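Local atomic coordinates of epoxyqueuosine reductase (Streptococcus thermophilus, PDB entry 5D6S), a protein that binds a cobalamin and two iron/sulfur clusters within one chain and belongs to the QueG family of epoxyqueuosine reductases. Residues 98-103 with 184-189; 162-167 with 179-184; 212-217 with 269-274; 167-172 with 204-209; 44-49 with 93-98. All blocks are in the same frame, centred on the assembly; numbering follows the deposited sequence.

Interaction 1: 98-103 with 184-189; sequences AVAYPH and KEYGSY
Y101 and Y189 are joined through their backbones by one nearly straight hydrogen bond, Y101 N to Y189 O at 2.9 Å, made just where strand 93-100 ends and strand 190-197 is about to begin. Around this bond Y101, H103 and Y189 build an aromatic cluster in which the Y189 ring is engaged both over a face and at its edge. Over one face lies H103: the two rings form an offset stack with planes only 7° apart and centroids 4.3 Å from each other. The backbone puts H103 CB over the middle of the tyrosine, 3.4 Å from the Y189 ring centroid, and CG, set between the backbone N and the carbonyl carbon (chi1 85°), then turns the imidazole to lie along that face. Toward Y101 the same tyrosine presents its edge in an offset edge-to-face pair, the planes at 71°. Y189 CB meanwhile sits over the face of Y101, 4.1 Å from the centroid of that ring, a CH-pi contact. Y101 also stacks with Y191, which extends the cluster into strand 190-197. S188, next to Y189 in the chain, touches cobalamin, and S188 OG accepts hydrogen bonds from the side-chain amides of N273 and Q267. At the strand end of the contact the Y186 ring lies against A100, whose CB is 3.7 Å from Y186 CD1.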
# COMPACT_ATOMS: atom_id res chain seq x y z
N ALA A 98 -11.75 9.22 8.57
CA ALA A 98 -10.43 9.44 8.01
C ALA A 98 -9.47 9.75 9.14
O ALA A 98 -9.78 10.56 10.01
CB ALA A 98 -10.46 10.59 7.02
N VAL A 99 -8.33 9.05 9.16
CA VAL A 99 -7.29 9.31 10.15
C VAL A 99 -6.07 9.69 9.35
O VAL A 99 -5.65 8.95 8.46
CB VAL A 99 -6.99 8.09 11.03
CG1 VAL A 99 -5.85 8.38 12.00
CG2 VAL A 99 -8.23 7.68 11.80
N ALA A 100 -5.49 10.85 9.67
CA ALA A 100 -4.34 11.32 8.93
C ALA A 100 -3.06 10.65 9.44
O ALA A 100 -2.99 10.26 10.60
CB ALA A 100 -4.23 12.83 9.03
N TYR A 101 -2.07 10.53 8.56
CA TYR A 101 -0.75 9.98 8.92
C TYR A 101 0.40 10.78 8.29
O TYR A 101 0.25 11.35 7.20
CB TYR A 101 -0.63 8.50 8.52
CG TYR A 101 -0.74 8.21 7.03
CD1 TYR A 101 -1.96 7.98 6.44
CD2 TYR A 101 0.38 8.13 6.23
CE1 TYR A 101 -2.07 7.67 5.08
CE2 TYR A 101 0.28 7.84 4.87
CZ TYR A 101 -0.95 7.61 4.29
OH TYR A 101 -1.09 7.32 2.94
N PRO A 102 1.53 10.87 9.02
CA PRO A 102 2.66 11.63 8.51
C PRO A 102 3.25 10.98 7.28
O PRO A 102 3.33 9.76 7.21
CB PRO A 102 3.67 11.58 9.65
CG PRO A 102 3.26 10.43 10.52
CD PRO A 102 1.80 10.20 10.30
N HIS A 103 3.72 11.80 6.35
CA HIS A 103 4.39 11.32 5.15
C HIS A 103 5.89 11.66 5.11
O HIS A 103 6.64 11.11 4.31
CB HIS A 103 3.66 11.85 3.92
CG HIS A 103 4.07 13.23 3.50
ND1 HIS A 103 3.70 14.37 4.19
CD2 HIS A 103 4.79 13.65 2.44
CE1 HIS A 103 4.18 15.42 3.56
NE2 HIS A 103 4.85 15.02 2.50
N LYS A 184 -8.43 18.84 1.66
CA LYS A 184 -7.70 20.13 1.79
C LYS A 184 -6.82 20.14 3.03
O LYS A 184 -5.67 20.55 3.00
CB LYS A 184 -8.68 21.31 1.90
CG LYS A 184 -8.76 22.16 0.64
CD LYS A 184 -9.50 23.46 0.89
CE LYS A 184 -9.35 24.42 -0.29
NZ LYS A 184 -9.86 25.78 0.04
N GLU A 185 -7.40 19.66 4.11
CA GLU A 185 -6.83 19.76 5.45
C GLU A 185 -5.58 18.88 5.62
O GLU A 185 -4.57 19.34 6.15
CB GLU A 185 -7.90 19.35 6.50
CG GLU A 185 -9.15 20.23 6.57
CD GLU A 185 -10.18 19.97 5.47
OE1 GLU A 185 -9.82 19.54 4.35
OE2 GLU A 185 -11.37 20.22 5.72
N TYR A 186 -5.66 17.62 5.16
CA TYR A 186 -4.63 16.60 5.43
C TYR A 186 -4.07 15.92 4.19
O TYR A 186 -3.28 14.98 4.32
CB TYR A 186 -5.21 15.52 6.33
CG TYR A 186 -5.84 16.05 7.57
CD1 TYR A 186 -5.05 16.42 8.67
CD2 TYR A 186 -7.21 16.19 7.68
CE1 TYR A 186 -5.63 16.91 9.83
CE2 TYR A 186 -7.80 16.69 8.82
CZ TYR A 186 -7.00 17.05 9.89
OH TYR A 186 -7.57 17.51 11.03
N GLY A 187 -4.44 16.40 3.02
CA GLY A 187 -3.94 15.84 1.77
C GLY A 187 -4.59 14.50 1.48
O GLY A 187 -5.69 14.24 1.94
N SER A 188 -3.89 13.65 0.70
CA SER A 188 -4.28 12.24 0.52
C SER A 188 -3.73 11.35 1.62
O SER A 188 -4.17 10.21 1.77
CB SER A 188 -3.86 11.70 -0.84
OG SER A 188 -2.60 12.19 -1.22
N TYR A 189 -2.83 11.89 2.44
CA TYR A 189 -2.23 11.10 3.54
C TYR A 189 -3.19 10.84 4.68
O TYR A 189 -2.94 11.19 5.84
CB TYR A 189 -0.87 11.70 4.00
CG TYR A 189 0.13 11.82 2.84
CD1 TYR A 189 0.52 10.68 2.10
CD2 TYR A 189 0.64 13.05 2.45
CE1 TYR A 189 1.41 10.78 1.04
CE2 TYR A 189 1.53 13.15 1.40
CZ TYR A 189 1.91 12.01 0.69
OH TYR A 189 2.82 12.15 -0.35

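Interaction 2: 162-167 with 179-184; sequences VDTAVA and GLVISK
V181 meets T164 and A167 on one side of helix 163-169, and the closest approaches are made by a single methyl, V181 CG2. The valine CB points toward the helix and there splits into two branches. CG1, anti to the backbone N (chi1 161°), turns away from T164 and packs on I172. CG2, lying beside the backbone N, comes near both oxygens of T164, with V181 CG2 3.1 Å from T164 O. At its flank stands the hydroxyl, T164 OG1 being 3.4 Å from V181 CG2, and one helical turn further on A167 CB adds an apolar contact with V181 CG2 at 4.2 Å. The side chains of T164 and V181 run antiparallel alongside each other. T164 OG1 also comes within 3.6 Å of G179 O, without a hydrogen bond across the contact. Both segments line the cobalamin pocket: D163 N, G179 O and V181 N each hydrogen-bond to the ligand. The contact thus sets the start of helix 163-169 against the small antiparallel sheet of strands 174-175 and 181-182, while V181 reaches M190 and A167 reaches L192 on strand 190-197.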
# COMPACT_ATOMS: atom_id res chain seq x y z
N VAL A 162 -16.29 0.06 -1.58
CA VAL A 162 -15.24 0.89 -2.16
C VAL A 162 -15.00 2.03 -1.18
O VAL A 162 -15.70 3.02 -1.20
CB VAL A 162 -15.65 1.42 -3.54
CG1 VAL A 162 -14.49 2.18 -4.16
CG2 VAL A 162 -16.08 0.28 -4.44
N ASP A 163 -14.01 1.88 -0.30
CA ASP A 163 -13.74 2.82 0.79
C ASP A 163 -13.56 4.26 0.29
O ASP A 163 -13.74 5.23 1.01
CB ASP A 163 -12.45 2.43 1.52
CG ASP A 163 -12.59 1.15 2.32
OD1 ASP A 163 -13.69 0.53 2.28
OD2 ASP A 163 -11.60 0.77 2.99
N THR A 164 -13.15 4.35 -0.96
CA THR A 164 -12.70 5.59 -1.51
C THR A 164 -13.92 6.42 -1.94
O THR A 164 -13.94 7.63 -1.75
CB THR A 164 -11.71 5.26 -2.64
OG1 THR A 164 -10.63 6.19 -2.63
CG2 THR A 164 -12.37 5.20 -4.00
N ALA A 165 -14.91 5.74 -2.49
CA ALA A 165 -16.13 6.35 -3.04
C ALA A 165 -17.12 6.67 -1.93
O ALA A 165 -17.94 7.60 -2.04
CB ALA A 165 -16.78 5.43 -4.07
N VAL A 166 -17.05 5.90 -0.87
CA VAL A 166 -17.82 6.20 0.32
C VAL A 166 -17.38 7.53 0.92
O VAL A 166 -18.21 8.39 1.19
CB VAL A 166 -17.67 5.09 1.37
CG1 VAL A 166 -18.15 5.55 2.73
CG2 VAL A 166 -18.42 3.85 0.92
N ALA A 167 -16.08 7.70 1.12
CA ALA A 167 -15.53 8.92 1.69
C ALA A 167 -15.80 10.17 0.82
O ALA A 167 -15.84 11.28 1.34
CB ALA A 167 -14.05 8.77 1.92
N GLY A 179 -6.69 8.43 -8.24
CA GLY A 179 -7.58 7.40 -7.68
C GLY A 179 -7.82 7.56 -6.19
O GLY A 179 -8.72 6.94 -5.64
N LEU A 180 -7.04 8.40 -5.55
CA LEU A 180 -7.10 8.54 -4.10
C LEU A 180 -8.05 9.65 -3.61
O LEU A 180 -8.40 10.57 -4.34
CB LEU A 180 -5.70 8.83 -3.56
CG LEU A 180 -4.71 7.67 -3.70
CD1 LEU A 180 -3.29 8.19 -3.49
CD2 LEU A 180 -5.04 6.59 -2.69
N VAL A 181 -8.43 9.54 -2.35
CA VAL A 181 -9.25 10.56 -1.69
C VAL A 181 -8.35 11.63 -1.12
O VAL A 181 -7.47 11.34 -0.33
CB VAL A 181 -10.12 9.96 -0.58
CG1 VAL A 181 -10.59 11.04 0.37
CG2 VAL A 181 -11.32 9.24 -1.18
N ILE A 182 -8.60 12.86 -1.54
CA ILE A 182 -7.79 14.03 -1.19
C ILE A 182 -8.61 15.02 -0.37
O ILE A 182 -9.65 15.50 -0.82
CB ILE A 182 -7.36 14.80 -2.46
CG1 ILE A 182 -6.88 13.87 -3.59
CG2 ILE A 182 -6.36 15.89 -2.09
CD1 ILE A 182 -5.39 13.80 -3.83
N SER A 183 -8.13 15.34 0.82
CA SER A 183 -8.72 16.43 1.62
C SER A 183 -7.81 17.66 1.58
O SER A 183 -6.59 17.54 1.44
CB SER A 183 -8.92 16.00 3.08
OG SER A 183 -7.72 16.14 3.83
N LYS A 184 -8.43 18.84 1.66
CA LYS A 184 -7.70 20.13 1.79
C LYS A 184 -6.82 20.14 3.03
O LYS A 184 -5.67 20.55 3.00
CB LYS A 184 -8.68 21.31 1.90
CG LYS A 184 -8.76 22.16 0.64
CD LYS A 184 -9.50 23.46 0.89
CE LYS A 184 -9.35 24.42 -0.29
NZ LYS A 184 -9.86 25.78 0.04

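Interaction 3: 212-217 with 269-274; sequences GDCRRC and SCPYNR. With SF4 (iron/sulfur cluster), chain F.
C217 and S269 pack backbone against side chain at the inner end of an iron/sulfur site built in the manner of bacterial ferredoxins, with cysteines of a Cys-x-x-Cys-x-x-Cys run and a distant Cys-Pro sharing one cubane. C214 SG holds the cluster iron FE2 at 2.4 Å. C217 SG takes FE1 at 2.3 Å, its sulfur folded back between the backbone N and the carbonyl carbon (chi1 53°). From the other segment C270 SG binds FE3 at 2.2 Å, and C211 also belongs to the pocket. This is the close-packed part: S269 OG rests 3.3 Å from C217 CA, and the P271 ring packs beside the cluster and the C214 thiolate, with P271 CG 3.7 Å from C214 SG and its CD near cluster sulfur S4. R216 N also gives a weak N-H...S bond to C214 SG, within the same segment.

The outer side is looser. R216 is exposed, its chain bent at chi2 and chi3 and passing alongside S269 O. P271 CG lies over one face of the guanidinium, toward its rim, R216 NH1 being 3.9 Å from P271 CG. R215 takes no part across the contact and forms a salt bridge with D219. On a further flank Y272 turns its ring edge to the cubane, with Y272 CD1 3.8 Å from cluster sulfur S1.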
# COMPACT_ATOMS: atom_id res chain seq x y z
N GLY A 212 -8.85 19.97 -11.45
CA GLY A 212 -8.71 20.98 -12.47
C GLY A 212 -8.13 20.32 -13.69
O GLY A 212 -8.66 19.32 -14.17
N ASP A 213 -7.06 20.92 -14.22
CA ASP A 213 -6.33 20.33 -15.34
C ASP A 213 -4.91 20.02 -14.87
O ASP A 213 -3.97 20.42 -15.54
N CYS A 214 -4.77 19.33 -13.73
CA CYS A 214 -3.47 19.17 -13.05
C CYS A 214 -2.50 18.13 -13.64
O CYS A 214 -1.34 18.46 -13.91
CB CYS A 214 -3.63 18.91 -11.56
SG CYS A 214 -2.05 18.50 -10.74
N ARG A 215 -2.94 16.89 -13.78
CA ARG A 215 -2.14 15.88 -14.51
C ARG A 215 -0.74 15.52 -13.98
O ARG A 215 -0.00 14.83 -14.67
CB ARG A 215 -1.95 16.32 -15.99
CG ARG A 215 -3.11 15.98 -16.91
CD ARG A 215 -2.70 16.09 -18.37
NE ARG A 215 -1.50 15.31 -18.66
CZ ARG A 215 -1.49 14.04 -19.06
NH1 ARG A 215 -2.62 13.36 -19.25
NH2 ARG A 215 -0.33 13.45 -19.29
N ARG A 216 -0.34 16.01 -12.81
CA ARG A 216 1.05 15.79 -12.35
C ARG A 216 1.33 14.30 -12.07
O ARG A 216 2.34 13.74 -12.52
CB ARG A 216 1.36 16.61 -11.10
CG ARG A 216 1.61 18.09 -11.34
CD ARG A 216 2.79 18.60 -10.53
NE ARG A 216 2.53 19.85 -9.84
CZ ARG A 216 3.00 20.17 -8.62
NH1 ARG A 216 2.68 21.34 -8.07
NH2 ARG A 216 3.76 19.32 -7.93
N CYS A 217 0.42 13.69 -11.31
CA CYS A 217 0.44 12.27 -10.99
C CYS A 217 0.47 11.41 -12.25
O CYS A 217 1.31 10.53 -12.39
CB CYS A 217 -0.81 11.93 -10.15
SG CYS A 217 -2.42 12.43 -10.87
N SER A 269 3.84 13.87 -5.89
CA SER A 269 3.70 14.79 -7.00
C SER A 269 2.40 15.63 -6.94
O SER A 269 2.17 16.44 -7.84
CB SER A 269 3.76 14.04 -8.34
OG SER A 269 2.51 13.42 -8.67
N CYS A 270 1.56 15.43 -5.92
CA CYS A 270 0.25 16.09 -5.85
C CYS A 270 0.33 17.43 -5.12
O CYS A 270 0.80 17.49 -3.98
CB CYS A 270 -0.80 15.21 -5.18
SG CYS A 270 -2.50 15.87 -5.30
N PRO A 271 -0.17 18.51 -5.77
CA PRO A 271 -0.19 19.85 -5.21
C PRO A 271 -0.80 19.88 -3.82
O PRO A 271 -0.26 20.54 -2.94
CB PRO A 271 -1.10 20.62 -6.17
CG PRO A 271 -0.95 19.91 -7.47
CD PRO A 271 -0.77 18.47 -7.13
N TYR A 272 -1.89 19.15 -3.62
CA TYR A 272 -2.56 19.15 -2.32
C TYR A 272 -1.72 18.60 -1.19
O TYR A 272 -2.10 18.74 -0.02
CB TYR A 272 -3.86 18.36 -2.37
CG TYR A 272 -4.97 19.03 -3.12
CD1 TYR A 272 -5.08 18.89 -4.51
CD2 TYR A 272 -5.92 19.81 -2.45
CE1 TYR A 272 -6.13 19.50 -5.20
CE2 TYR A 272 -6.96 20.44 -3.13
CZ TYR A 272 -7.07 20.27 -4.50
OH TYR A 272 -8.10 20.88 -5.15
N ASN A 273 -0.60 17.95 -1.51
CA ASN A 273 0.31 17.44 -0.48
C ASN A 273 1.51 18.35 -0.27
O ASN A 273 2.28 18.17 0.68
CB ASN A 273 0.76 16.00 -0.80
CG ASN A 273 -0.37 14.97 -0.61
OD1 ASN A 273 -1.03 14.96 0.42
ND2 ASN A 273 -0.59 14.12 -1.62
N ARG A 274 1.62 19.36 -1.14
CA ARG A 274 2.67 20.39 -1.11
C ARG A 274 3.15 20.76 0.30
O ARG A 274 4.35 20.68 0.58
CB ARG A 274 2.17 21.65 -1.85
CG ARG A 274 3.21 22.71 -2.15
CD ARG A 274 4.22 22.28 -3.19
NE ARG A 274 5.15 23.40 -3.37
CZ ARG A 274 6.49 23.31 -3.38
NH1 ARG A 274 7.12 22.14 -3.31
NH2 ARG A 274 7.21 24.42 -3.50
FE1 SF4 F . -3.25 14.17 -9.59
FE2 SF4 F . -3.08 16.75 -9.45
FE3 SF4 F . -3.23 15.41 -7.32
FE4 SF4 F . -5.24 15.63 -8.96
S1 SF4 F . -4.37 17.11 -7.77
S2 SF4 F . -4.55 13.91 -7.95
S3 SF4 F . -4.19 15.58 -10.83
S4 SF4 F . -1.71 15.32 -8.75

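Interaction 4: 167-172 with 204-209; sequences AKRAGI and DQEVDY
E206 lies across the last turn of helix 163-169, its side chain directed back over K168 and R169 while its backbone rests on G171. The closest backbone approach is there, G171 CA to E206 CA at 3.8 Å, and it is possible because the glycine has no side chain to hold the loop off. G171 has positive phi (61°) and closes the helix in a Schellman motif, with I172 N bonded to A167 O and G171 N to K168 O.

Against this helix end the glutamate and the lysine cross obliquely. E206 CG sits 3.6 Å from K168 O, and the bend at chi2 (-142°) brings the carboxylate beside the lysine's aliphatic part, both oxygens about equally near K168 CE and E206 OE2 at 3.9 Å from it. The charged ends themselves do not touch, K168 NZ remaining 4.9 Å from E206 OE2, and K168 also touches cobalamin. On the R169 side the approach is to backbone, E206 OE1 lying 3.8 Å from R169 CA. R169 starts away from the loop; its guanidinium hydrogen-bonds to D52 O, D53 O and T49 OG1, with F54 in a cation-pi contact.

D204 CB points toward the helix end, 3.6 Å from A170 O, and D204 OD1 forms a salt bridge with K31. The contact therefore lays the loop after strand 190-197 over the C-terminal end of helix 163-169, A170 packing against T49 and S96 of the sheet and D204 against F48 of strand 45-50.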
# COMPACT_ATOMS: atom_id res chain seq x y z
N ALA A 167 -16.08 7.70 1.12
CA ALA A 167 -15.53 8.92 1.69
C ALA A 167 -15.80 10.17 0.82
O ALA A 167 -15.84 11.28 1.34
CB ALA A 167 -14.05 8.77 1.92
N LYS A 168 -15.96 9.98 -0.48
CA LYS A 168 -16.35 11.08 -1.35
C LYS A 168 -17.80 11.52 -1.12
O LYS A 168 -18.05 12.69 -0.80
CB LYS A 168 -16.15 10.75 -2.83
CG LYS A 168 -16.57 11.90 -3.72
CD LYS A 168 -16.32 11.66 -5.19
CE LYS A 168 -17.43 12.29 -6.00
NZ LYS A 168 -17.34 11.93 -7.43
N ARG A 169 -18.76 10.61 -1.29
CA ARG A 169 -20.17 10.91 -0.96
C ARG A 169 -20.35 11.49 0.44
O ARG A 169 -21.34 12.16 0.69
CB ARG A 169 -21.11 9.70 -1.08
CG ARG A 169 -21.60 9.39 -2.49
CD ARG A 169 -23.03 8.84 -2.54
NE ARG A 169 -23.41 7.97 -1.41
CZ ARG A 169 -23.95 6.74 -1.52
NH1 ARG A 169 -24.26 6.06 -0.41
NH2 ARG A 169 -24.19 6.18 -2.70
N ALA A 170 -19.43 11.20 1.36
CA ALA A 170 -19.57 11.70 2.72
C ALA A 170 -18.83 13.02 2.93
O ALA A 170 -18.76 13.54 4.04
CB ALA A 170 -19.08 10.65 3.71
N GLY A 171 -18.26 13.54 1.85
CA GLY A 171 -17.51 14.80 1.90
C GLY A 171 -16.29 14.78 2.81
O GLY A 171 -16.04 15.74 3.53
N ILE A 172 -15.51 13.70 2.76
CA ILE A 172 -14.18 13.68 3.41
C ILE A 172 -13.19 14.41 2.51
O ILE A 172 -12.29 15.10 2.97
CB ILE A 172 -13.68 12.24 3.73
CG1 ILE A 172 -14.09 11.83 5.14
CG2 ILE A 172 -12.16 12.14 3.67
CD1 ILE A 172 -15.57 11.66 5.32
N ASP A 204 -23.83 14.76 4.88
CA ASP A 204 -22.95 15.90 4.67
C ASP A 204 -22.97 16.29 3.18
O ASP A 204 -23.62 15.63 2.37
CB ASP A 204 -21.51 15.58 5.14
CG ASP A 204 -21.28 15.95 6.59
OD1 ASP A 204 -21.93 16.90 7.09
OD2 ASP A 204 -20.40 15.33 7.23
N GLN A 205 -22.23 17.34 2.85
CA GLN A 205 -22.34 17.97 1.54
C GLN A 205 -21.63 17.24 0.40
O GLN A 205 -22.26 16.74 -0.52
CB GLN A 205 -21.85 19.43 1.62
CG GLN A 205 -22.85 20.40 2.22
CD GLN A 205 -23.93 20.85 1.23
OE1 GLN A 205 -23.92 21.99 0.76
NE2 GLN A 205 -24.87 19.95 0.91
N GLU A 206 -20.30 17.21 0.49
CA GLU A 206 -19.36 16.89 -0.61
C GLU A 206 -18.45 18.11 -0.68
O GLU A 206 -18.43 18.89 0.28
CB GLU A 206 -19.99 16.55 -1.98
CG GLU A 206 -20.35 15.06 -2.13
CD GLU A 206 -20.09 14.48 -3.53
OE1 GLU A 206 -20.53 13.34 -3.81
OE2 GLU A 206 -19.46 15.17 -4.37
N VAL A 207 -17.67 18.25 -1.75
CA VAL A 207 -16.57 19.20 -1.74
C VAL A 207 -16.56 19.99 -3.05
O VAL A 207 -16.96 19.46 -4.09
CB VAL A 207 -15.22 18.47 -1.43
CG1 VAL A 207 -14.02 19.17 -2.05
CG2 VAL A 207 -15.00 18.33 0.07
N ASP A 208 -16.13 21.26 -2.98
CA ASP A 208 -16.10 22.16 -4.14
C ASP A 208 -14.82 21.91 -4.95
O ASP A 208 -14.83 21.94 -6.18
CB ASP A 208 -16.18 23.62 -3.70
N TYR A 209 -13.72 21.68 -4.23
CA TYR A 209 -12.39 21.58 -4.85
C TYR A 209 -12.12 20.22 -5.48
O TYR A 209 -12.58 19.19 -4.99
CB TYR A 209 -11.27 21.94 -3.86
CG TYR A 209 -11.34 21.24 -2.52
CD1 TYR A 209 -12.08 21.79 -1.47
CD2 TYR A 209 -10.65 20.06 -2.28
CE1 TYR A 209 -12.13 21.17 -0.23
CE2 TYR A 209 -10.69 19.43 -1.05
CZ TYR A 209 -11.43 19.99 -0.02
OH TYR A 209 -11.47 19.39 1.22

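Interaction 5: 44-49 with 93-98; sequences SKIGFT and TIISIA
I95 fits between I46 and F48, its two branches divided between them. I95 CG2 meets the isoleucine, 3.6 Å from I46 CD1, and dips to the backbone beside it, 3.4 Å from G47 O. I95 CG1 lies against the aromatic ring, 4.0 Å from F48 CD2. All three side chains project the same way, I46 with CG1 anti to its N, chi1 -173° carrying CD1 to I95 CG2, and I46 and F48 pack on I34 of helix 30-40. The strands are the edge strand 45-50 and its neighbour 93-100 in a four-stranded antiparallel sheet, running at 161° to each other.

Relief on the reverse face is lower. G47 has no side chain to offer on this face, where A170 and I172 pack on S96. Toward one end T49 CG2 rides beside I94, 4.0 Å from I94 CB, while T49 OG1 bonds to R169; toward the other, K45 CB and A98 CB are small bumps side by side before the lysine chain bends off to I172 O. T49 O is gripped twice and from opposite faces of its carbonyl plane: I94 N reaches it at 2.7 Å in a nearly straight bond, and T93 OG1 at 2.6 Å from above the plane. At the far end A98 O takes weak bonds from both S44 N and K45 N.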
# COMPACT_ATOMS: atom_id res chain seq x y z
N SER A 44 -9.46 12.23 12.41
CA SER A 44 -9.08 13.51 11.82
C SER A 44 -10.17 14.16 10.97
O SER A 44 -10.09 15.35 10.62
CB SER A 44 -7.81 13.35 10.98
OG SER A 44 -6.71 12.99 11.80
N LYS A 45 -11.16 13.38 10.57
CA LYS A 45 -12.26 13.88 9.75
C LYS A 45 -13.37 12.86 9.76
O LYS A 45 -13.11 11.67 9.92
CB LYS A 45 -11.84 14.13 8.30
CG LYS A 45 -11.91 15.56 7.85
CD LYS A 45 -11.29 15.71 6.46
CE LYS A 45 -11.63 17.04 5.82
NZ LYS A 45 -12.93 16.96 5.12
N ILE A 46 -14.59 13.33 9.58
CA ILE A 46 -15.76 12.46 9.59
C ILE A 46 -16.81 13.01 8.66
O ILE A 46 -16.87 14.21 8.40
CB ILE A 46 -16.29 12.26 11.01
CG1 ILE A 46 -17.39 11.21 11.04
CG2 ILE A 46 -16.76 13.58 11.61
CD1 ILE A 46 -17.56 10.58 12.41
N GLY A 47 -17.60 12.11 8.13
CA GLY A 47 -18.53 12.44 7.06
C GLY A 47 -19.73 11.52 7.19
O GLY A 47 -19.67 10.53 7.91
N PHE A 48 -20.82 11.89 6.52
CA PHE A 48 -22.06 11.13 6.59
C PHE A 48 -22.65 11.04 5.20
O PHE A 48 -22.52 11.95 4.39
CB PHE A 48 -23.06 11.80 7.53
CG PHE A 48 -22.55 11.97 8.93
CD1 PHE A 48 -21.76 13.06 9.26
CD2 PHE A 48 -22.82 11.01 9.91
CE1 PHE A 48 -21.25 13.22 10.55
CE2 PHE A 48 -22.32 11.17 11.20
CZ PHE A 48 -21.54 12.28 11.52
N THR A 49 -23.26 9.91 4.92
CA THR A 49 -23.89 9.72 3.62
C THR A 49 -24.94 8.64 3.76
O THR A 49 -25.00 7.93 4.76
CB THR A 49 -22.88 9.37 2.52
OG1 THR A 49 -23.58 8.89 1.37
CG2 THR A 49 -21.93 8.31 3.00
N THR A 93 -27.76 5.01 7.06
CA THR A 93 -26.66 5.92 6.75
C THR A 93 -25.31 5.20 6.86
O THR A 93 -25.21 4.13 7.46
CB THR A 93 -26.69 7.18 7.65
OG1 THR A 93 -25.66 8.08 7.25
CG2 THR A 93 -26.47 6.83 9.11
N ILE A 94 -24.28 5.79 6.24
CA ILE A 94 -22.89 5.31 6.33
C ILE A 94 -22.02 6.45 6.83
O ILE A 94 -22.05 7.54 6.28
CB ILE A 94 -22.31 4.85 4.97
CG1 ILE A 94 -23.09 3.64 4.42
CG2 ILE A 94 -20.85 4.47 5.11
CD1 ILE A 94 -22.79 3.31 2.97
N ILE A 95 -21.20 6.16 7.83
CA ILE A 95 -20.29 7.15 8.40
C ILE A 95 -18.88 6.84 7.96
O ILE A 95 -18.32 5.80 8.33
CB ILE A 95 -20.32 7.11 9.94
CG1 ILE A 95 -21.77 7.14 10.43
CG2 ILE A 95 -19.50 8.26 10.50
CD1 ILE A 95 -21.93 6.92 11.93
N SER A 96 -18.30 7.73 7.16
CA SER A 96 -16.94 7.57 6.68
C SER A 96 -16.00 8.25 7.64
O SER A 96 -16.17 9.43 7.92
CB SER A 96 -16.77 8.20 5.30
OG SER A 96 -15.40 8.21 4.93
N ILE A 97 -14.97 7.53 8.10
CA ILE A 97 -13.89 8.15 8.90
C ILE A 97 -12.58 8.28 8.12
O ILE A 97 -12.36 7.60 7.13
CB ILE A 97 -13.64 7.44 10.23
CG1 ILE A 97 -13.13 6.03 10.03
CG2 ILE A 97 -14.92 7.41 11.04
CD1 ILE A 97 -12.51 5.48 11.29
N ALA A 98 -11.75 9.22 8.57
CA ALA A 98 -10.43 9.44 8.01
C ALA A 98 -9.47 9.75 9.14
O ALA A 98 -9.78 10.56 10.01
CB ALA A 98 -10.46 10.59 7.02

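Interaction 5 closes first along the chain and passes strand 93-100 on to interaction 1, the two sharing A98 with centres 15 Å apart. Interaction 2 is nested inside the loop that interaction 1 closes, interaction 4 crosses both, and interaction 3 comes last. Helix 163-169 serves interactions 2 and 4, whose centres are 9 Å apart, and packs on the sheet of interaction 5 through V166 and A167. I182 touches C270 and Y272, and S188 bonds to N273, so sheet, cobalamin pocket and the cluster site of C214, C217 and C270 are contiguous. Only interactions 3 and 5 fail to touch, their nearest atoms about 10 Å apart.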